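PDB 6WO6: RavA from Legionella pneumophila str. Paris, which is a Legionella effector, probably delivered into host cells during infection, whose molecular activity is not clear. Local coordinates for residues 38-52 and 77-89. The protein carries 2 engineered substitutions. Residues are numbered along the deposited sequence; the frame is centred on the assembly and turned at random.
Sequences NDAALVLASRLVLEC and FHSFLFQAYQVKK. Engineered in segment 38-52: A40 (natural residue Glu), A41 (natural residue Lys).
K88 NZ is gripped by backbone carbonyls at and just beyond the C-terminal end of helix 38-51. It gives hydrogen bonds to C52 O at 3.1 Å and to V49 O, and L50 O also lies close by. The approach to V49 O is in the carbonyl plane, on a lone pair, whereas the donor is tilted 22° from the plane of C52 O. With K88 CG anti to the backbone N and a bend at chi2, the lysine chain runs alongside V49, the two pointing opposite ways; V49 CG1 lies 3.5 Å from K88 CB. V49 is a knob among L81, A84, Y85 and K88, its CG2 turned to A84 CB at 3.7 Å. One turn earlier A45 fits among F77, F80, L81 and A84, where the backbones come nearest, A45 CA to L81 CA 4.9 Å; the short helix axes cross at -42°, 8.6 Å apart at closest approach. The two phenylalanines return the knobs. F77, whose CG is swung anti to the backbone N, reaches in among A41, L44, A45 and L48, with L48 CD2 at its ring edge. F80 lies among N38, A41, L42 and A45: the engineered A41 puts CB over the centre of one ring face in a CH-pi contact, 4.3 Å from the centroid, and the N38 amide lies near CZ, its plane 56° from the ring. The L48 and L81 side chains cross at about a right angle, L48 CD2 lying 3.6 Å from L81 CD1. L122 of helix 120-127 touches A84. Apolar interdigitation thus joins two helices of the N-terminal region, while the buried lysine, presumably charged, would be stabilised by the partial negative charge expected at this helix end.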
loop_
_atom_site.group_PDB
_atom_site.type_symbol
_atom_site.label_atom_id
_atom_site.label_comp_id
_atom_site.label_asym_id
_atom_site.label_seq_id
_atom_site.Cartn_x
_atom_site.Cartn_y
_atom_site.Cartn_z
ATOM N N ASN A 38 -10.417 -39.017 -8.906
ATOM C CA ASN A 38 -10.014 -38.007 -7.933
ATOM C C ASN A 38 -9.452 -36.762 -8.613
ATOM O O ASN A 38 -9.670 -35.643 -8.137
ATOM C CB ASN A 38 -9.007 -38.604 -6.954
ATOM C CG ASN A 38 -9.670 -39.490 -5.916
ATOM O OD1 ASN A 38 -10.869 -39.767 -5.994
ATOM N ND2 ASN A 38 -8.892 -39.940 -4.939
ATOM N N ASP A 39 -8.741 -36.929 -9.731
ATOM C CA ASP A 39 -8.267 -35.765 -10.475
ATOM C C ASP A 39 -9.428 -35.006 -11.107
ATOM O O ASP A 39 -9.493 -33.772 -11.023
ATOM C CB ASP A 39 -7.258 -36.200 -11.538
ATOM C CG ASP A 39 -5.958 -36.699 -10.936
ATOM O OD1 ASP A 39 -5.411 -36.008 -10.050
ATOM O OD2 ASP A 39 -5.490 -37.786 -11.341
ATOM N N ALA A 40 -10.361 -35.726 -11.737
ATOM C CA ALA A 40 -11.531 -35.073 -12.314
ATOM C C ALA A 40 -12.388 -34.424 -11.234
ATOM O O ALA A 40 -12.915 -33.323 -11.433
ATOM C CB ALA A 40 -12.350 -36.080 -13.120
ATOM N N ALA A 41 -12.535 -35.089 -10.083
ATOM C CA ALA A 41 -13.302 -34.508 -8.985
ATOM C C ALA A 41 -12.641 -33.241 -8.462
ATOM O O ALA A 41 -13.323 -32.246 -8.189
ATOM C CB ALA A 41 -13.472 -35.529 -7.861
ATOM N N LEU A 42 -11.312 -33.259 -8.316
ATOM C CA LEU A 42 -10.591 -32.063 -7.892
ATOM C C LEU A 42 -10.799 -30.917 -8.876
ATOM O O LEU A 42 -11.117 -29.791 -8.476
ATOM C CB LEU A 42 -9.102 -32.379 -7.739
ATOM C CG LEU A 42 -8.176 -31.204 -7.408
ATOM C CD1 LEU A 42 -7.831 -31.185 -5.925
ATOM C CD2 LEU A 42 -6.913 -31.243 -8.266
ATOM N N VAL A 43 -10.626 -31.193 -10.174
ATOM C CA VAL A 43 -10.789 -30.156 -11.194
ATOM C C VAL A 43 -12.201 -29.581 -11.164
ATOM O O VAL A 43 -12.392 -28.355 -11.220
ATOM C CB VAL A 43 -10.435 -30.720 -12.583
ATOM C CG1 VAL A 43 -10.846 -29.748 -13.678
ATOM C CG2 VAL A 43 -8.950 -31.015 -12.666
ATOM N N LEU A 44 -13.212 -30.449 -11.068
ATOM C CA LEU A 44 -14.594 -29.985 -11.103
ATOM C C LEU A 44 -14.941 -29.173 -9.861
ATOM O O LEU A 44 -15.595 -28.128 -9.964
ATOM C CB LEU A 44 -15.546 -31.171 -11.253
ATOM C CG LEU A 44 -17.036 -30.836 -11.324
ATOM C CD1 LEU A 44 -17.321 -29.847 -12.444
ATOM C CD2 LEU A 44 -17.859 -32.102 -11.508
ATOM N N ALA A 45 -14.519 -29.631 -8.679
ATOM C CA ALA A 45 -14.760 -28.849 -7.471
ATOM C C ALA A 45 -14.069 -27.494 -7.549
ATOM O O ALA A 45 -14.639 -26.472 -7.142
ATOM C CB ALA A 45 -14.292 -29.622 -6.239
ATOM N N SER A 46 -12.846 -27.464 -8.086
ATOM C CA SER A 46 -12.117 -26.208 -8.212
ATOM C C SER A 46 -12.857 -25.229 -9.116
ATOM O O SER A 46 -13.014 -24.050 -8.775
ATOM C CB SER A 46 -10.708 -26.475 -8.742
ATOM O OG SER A 46 -9.908 -27.103 -7.756
ATOM N N ARG A 47 -13.321 -25.700 -10.278
ATOM C CA ARG A 47 -14.049 -24.813 -11.183
ATOM C C ARG A 47 -15.364 -24.349 -10.563
ATOM O O ARG A 47 -15.721 -23.163 -10.640
ATOM C CB ARG A 47 -14.303 -25.516 -12.514
ATOM C CG ARG A 47 -13.041 -25.920 -13.259
ATOM C CD ARG A 47 -13.398 -26.754 -14.469
ATOM N NE ARG A 47 -14.399 -26.086 -15.294
ATOM C CZ ARG A 47 -15.277 -26.722 -16.062
ATOM N NH1 ARG A 47 -15.288 -28.047 -16.104
ATOM N NH2 ARG A 47 -16.151 -26.032 -16.780
ATOM N N LEU A 48 -16.094 -25.280 -9.944
ATOM C CA LEU A 48 -17.349 -24.963 -9.277
ATOM C C LEU A 48 -17.163 -23.865 -8.238
ATOM O O LEU A 48 -17.996 -22.958 -8.121
ATOM C CB LEU A 48 -17.899 -26.245 -8.646
ATOM C CG LEU A 48 -19.229 -26.333 -7.901
ATOM C CD1 LEU A 48 -20.309 -25.606 -8.644
ATOM C CD2 LEU A 48 -19.610 -27.799 -7.736
ATOM N N VAL A 49 -16.060 -23.916 -7.490
ATOM C CA VAL A 49 -15.827 -22.907 -6.462
ATOM C C VAL A 49 -15.319 -21.601 -7.072
ATOM O O VAL A 49 -15.641 -20.512 -6.576
ATOM C CB VAL A 49 -14.867 -23.470 -5.396
ATOM C CG1 VAL A 49 -13.961 -22.394 -4.839
ATOM C CG2 VAL A 49 -15.661 -24.111 -4.272
ATOM N N LEU A 50 -14.547 -21.675 -8.159
ATOM C CA LEU A 50 -14.071 -20.462 -8.818
ATOM C C LEU A 50 -15.232 -19.635 -9.349
ATOM O O LEU A 50 -15.305 -18.424 -9.111
ATOM C CB LEU A 50 -13.109 -20.819 -9.951
ATOM C CG LEU A 50 -11.636 -20.964 -9.573
ATOM C CD1 LEU A 50 -10.883 -21.739 -10.640
ATOM C CD2 LEU A 50 -11.012 -19.594 -9.372
ATOM N N GLU A 51 -16.161 -20.275 -10.064
ATOM C CA GLU A 51 -17.241 -19.525 -10.697
ATOM C C GLU A 51 -18.243 -18.945 -9.706
ATOM O O GLU A 51 -19.056 -18.104 -10.103
ATOM C CB GLU A 51 -17.976 -20.404 -11.703
ATOM C CG GLU A 51 -17.137 -20.797 -12.900
ATOM C CD GLU A 51 -17.961 -21.470 -13.971
ATOM O OE1 GLU A 51 -17.420 -21.719 -15.070
ATOM O OE2 GLU A 51 -19.153 -21.745 -13.712
ATOM N N CYS A 52 -18.210 -19.360 -8.445
ATOM C CA CYS A 52 -19.155 -18.852 -7.458
ATOM C C CYS A 52 -18.777 -17.434 -7.050
ATOM O O CYS A 52 -17.676 -17.225 -6.528
ATOM C CB CYS A 52 -19.178 -19.756 -6.237
ATOM S SG CYS A 52 -20.149 -19.115 -4.866
ATOM N N PHE A 77 -17.115 -36.800 -3.457
ATOM C CA PHE A 77 -17.013 -35.484 -4.079
ATOM C C PHE A 77 -17.276 -34.365 -3.082
ATOM O O PHE A 77 -16.738 -33.260 -3.235
ATOM C CB PHE A 77 -17.984 -35.382 -5.255
ATOM C CG PHE A 77 -17.937 -34.060 -5.965
ATOM C CD1 PHE A 77 -16.966 -33.806 -6.921
ATOM C CD2 PHE A 77 -18.863 -33.066 -5.677
ATOM C CE1 PHE A 77 -16.918 -32.585 -7.578
ATOM C CE2 PHE A 77 -18.819 -31.843 -6.328
ATOM C CZ PHE A 77 -17.845 -31.604 -7.282
ATOM N N HIS A 78 -18.102 -34.623 -2.065
ATOM C CA HIS A 78 -18.391 -33.597 -1.069
ATOM C C HIS A 78 -17.127 -33.156 -0.345
ATOM O O HIS A 78 -16.975 -31.973 -0.013
ATOM C CB HIS A 78 -19.430 -34.110 -0.073
ATOM C CG HIS A 78 -19.732 -33.145 1.032
ATOM N ND1 HIS A 78 -18.986 -33.082 2.190
ATOM C CD2 HIS A 78 -20.698 -32.205 1.154
ATOM C CE1 HIS A 78 -19.481 -32.145 2.979
ATOM N NE2 HIS A 78 -20.519 -31.597 2.373
ATOM N N SER A 79 -16.205 -34.089 -0.095
ATOM C CA SER A 79 -14.939 -33.739 0.543
ATOM C C SER A 79 -14.157 -32.741 -0.305
ATOM O O SER A 79 -13.681 -31.712 0.198
ATOM C CB SER A 79 -14.119 -35.006 0.788
ATOM O OG SER A 79 -12.868 -34.709 1.379
ATOM N N PHE A 80 -14.016 -33.034 -1.602
ATOM C CA PHE A 80 -13.321 -32.126 -2.507
ATOM C C PHE A 80 -14.002 -30.763 -2.554
ATOM O O PHE A 80 -13.333 -29.723 -2.487
ATOM C CB PHE A 80 -13.255 -32.731 -3.910
ATOM C CG PHE A 80 -12.321 -33.899 -4.028
ATOM C CD1 PHE A 80 -12.754 -35.184 -3.737
ATOM C CD2 PHE A 80 -11.012 -33.716 -4.440
ATOM C CE1 PHE A 80 -11.895 -36.265 -3.849
ATOM C CE2 PHE A 80 -10.148 -34.791 -4.554
ATOM C CZ PHE A 80 -10.590 -36.067 -4.259
ATOM N N LEU A 81 -15.333 -30.750 -2.667
ATOM C CA LEU A 81 -16.043 -29.479 -2.777
ATOM C C LEU A 81 -15.891 -28.647 -1.510
ATOM O O LEU A 81 -15.698 -27.425 -1.580
ATOM C CB LEU A 81 -17.519 -29.722 -3.092
ATOM C CG LEU A 81 -18.267 -28.468 -3.551
ATOM C CD1 LEU A 81 -17.590 -27.885 -4.778
ATOM C CD2 LEU A 81 -19.733 -28.764 -3.828
ATOM N N PHE A 82 -15.958 -29.287 -0.339
ATOM C CA PHE A 82 -15.821 -28.538 0.905
ATOM C C PHE A 82 -14.407 -27.998 1.071
ATOM O O PHE A 82 -14.224 -26.856 1.510
ATOM C CB PHE A 82 -16.208 -29.406 2.101
ATOM C CG PHE A 82 -16.354 -28.632 3.378
ATOM C CD1 PHE A 82 -17.453 -27.812 3.581
ATOM C CD2 PHE A 82 -15.392 -28.716 4.371
ATOM C CE1 PHE A 82 -17.594 -27.090 4.751
ATOM C CE2 PHE A 82 -15.527 -27.998 5.545
ATOM C CZ PHE A 82 -16.630 -27.183 5.735
ATOM N N GLN A 83 -13.391 -28.794 0.719
ATOM C CA GLN A 83 -12.020 -28.297 0.802
ATOM C C GLN A 83 -11.798 -27.123 -0.148
ATOM O O GLN A 83 -11.105 -26.154 0.198
ATOM C CB GLN A 83 -11.033 -29.428 0.515
ATOM C CG GLN A 83 -10.924 -30.454 1.632
ATOM C CD GLN A 83 -10.003 -31.609 1.278
ATOM O OE1 GLN A 83 -8.845 -31.648 1.696
ATOM N NE2 GLN A 83 -10.518 -32.562 0.509
ATOM N N ALA A 84 -12.385 -27.184 -1.347
ATOM C CA ALA A 84 -12.246 -26.078 -2.291
ATOM C C ALA A 84 -12.925 -24.815 -1.768
ATOM O O ALA A 84 -12.366 -23.709 -1.870
ATOM C CB ALA A 84 -12.820 -26.476 -3.649
ATOM N N TYR A 85 -14.136 -24.960 -1.217
ATOM C CA TYR A 85 -14.796 -23.820 -0.589
ATOM C C TYR A 85 -13.944 -23.249 0.535
ATOM O O TYR A 85 -13.876 -22.029 0.707
ATOM C CB TYR A 85 -16.175 -24.211 -0.056
ATOM C CG TYR A 85 -16.760 -23.172 0.885
ATOM C CD1 TYR A 85 -17.387 -22.035 0.392
ATOM C CD2 TYR A 85 -16.671 -23.323 2.264
ATOM C CE1 TYR A 85 -17.914 -21.079 1.245
ATOM C CE2 TYR A 85 -17.193 -22.373 3.124
ATOM C CZ TYR A 85 -17.814 -21.253 2.610
ATOM O OH TYR A 85 -18.338 -20.306 3.463
ATOM N N GLN A 86 -13.303 -24.118 1.321
ATOM C CA GLN A 86 -12.438 -23.649 2.399
ATOM C C GLN A 86 -11.297 -22.803 1.854
ATOM O O GLN A 86 -11.005 -21.719 2.377
ATOM C CB GLN A 86 -11.895 -24.842 3.188
ATOM C CG GLN A 86 -12.904 -25.488 4.117
ATOM C CD GLN A 86 -13.197 -24.635 5.333
ATOM O OE1 GLN A 86 -12.439 -24.637 6.303
ATOM N NE2 GLN A 86 -14.299 -23.897 5.286
ATOM N N VAL A 87 -10.640 -23.290 0.799
ATOM C CA VAL A 87 -9.542 -22.538 0.189
ATOM C C VAL A 87 -10.015 -21.152 -0.237
ATOM O O VAL A 87 -9.422 -20.127 0.136
ATOM C CB VAL A 87 -8.951 -23.318 -0.999
ATOM C CG1 VAL A 87 -7.950 -22.453 -1.755
ATOM C CG2 VAL A 87 -8.295 -24.601 -0.516
ATOM N N LYS A 88 -11.097 -21.097 -1.019
ATOM C CA LYS A 88 -11.541 -19.807 -1.538
ATOM C C LYS A 88 -12.024 -18.885 -0.421
ATOM O O LYS A 88 -11.752 -17.679 -0.448
ATOM C CB LYS A 88 -12.635 -19.992 -2.589
ATOM C CG LYS A 88 -13.202 -18.671 -3.097
ATOM C CD LYS A 88 -13.548 -18.718 -4.576
ATOM C CE LYS A 88 -14.217 -17.422 -5.022
ATOM N NZ LYS A 88 -14.571 -17.442 -6.470
ATOM N N LYS A 89 -12.733 -19.428 0.571
ATOM C CA LYS A 89 -13.239 -18.605 1.663
ATOM C C LYS A 89 -12.093 -18.005 2.466
ATOM O O LYS A 89 -12.094 -16.805 2.771
ATOM C CB LYS A 89 -14.153 -19.441 2.563
ATOM C CG LYS A 89 -14.731 -18.689 3.752
ATOM C CD LYS A 89 -15.629 -17.552 3.290
ATOM C CE LYS A 89 -15.249 -16.238 3.958
ATOM N NZ LYS A 89 -15.821 -15.067 3.233
#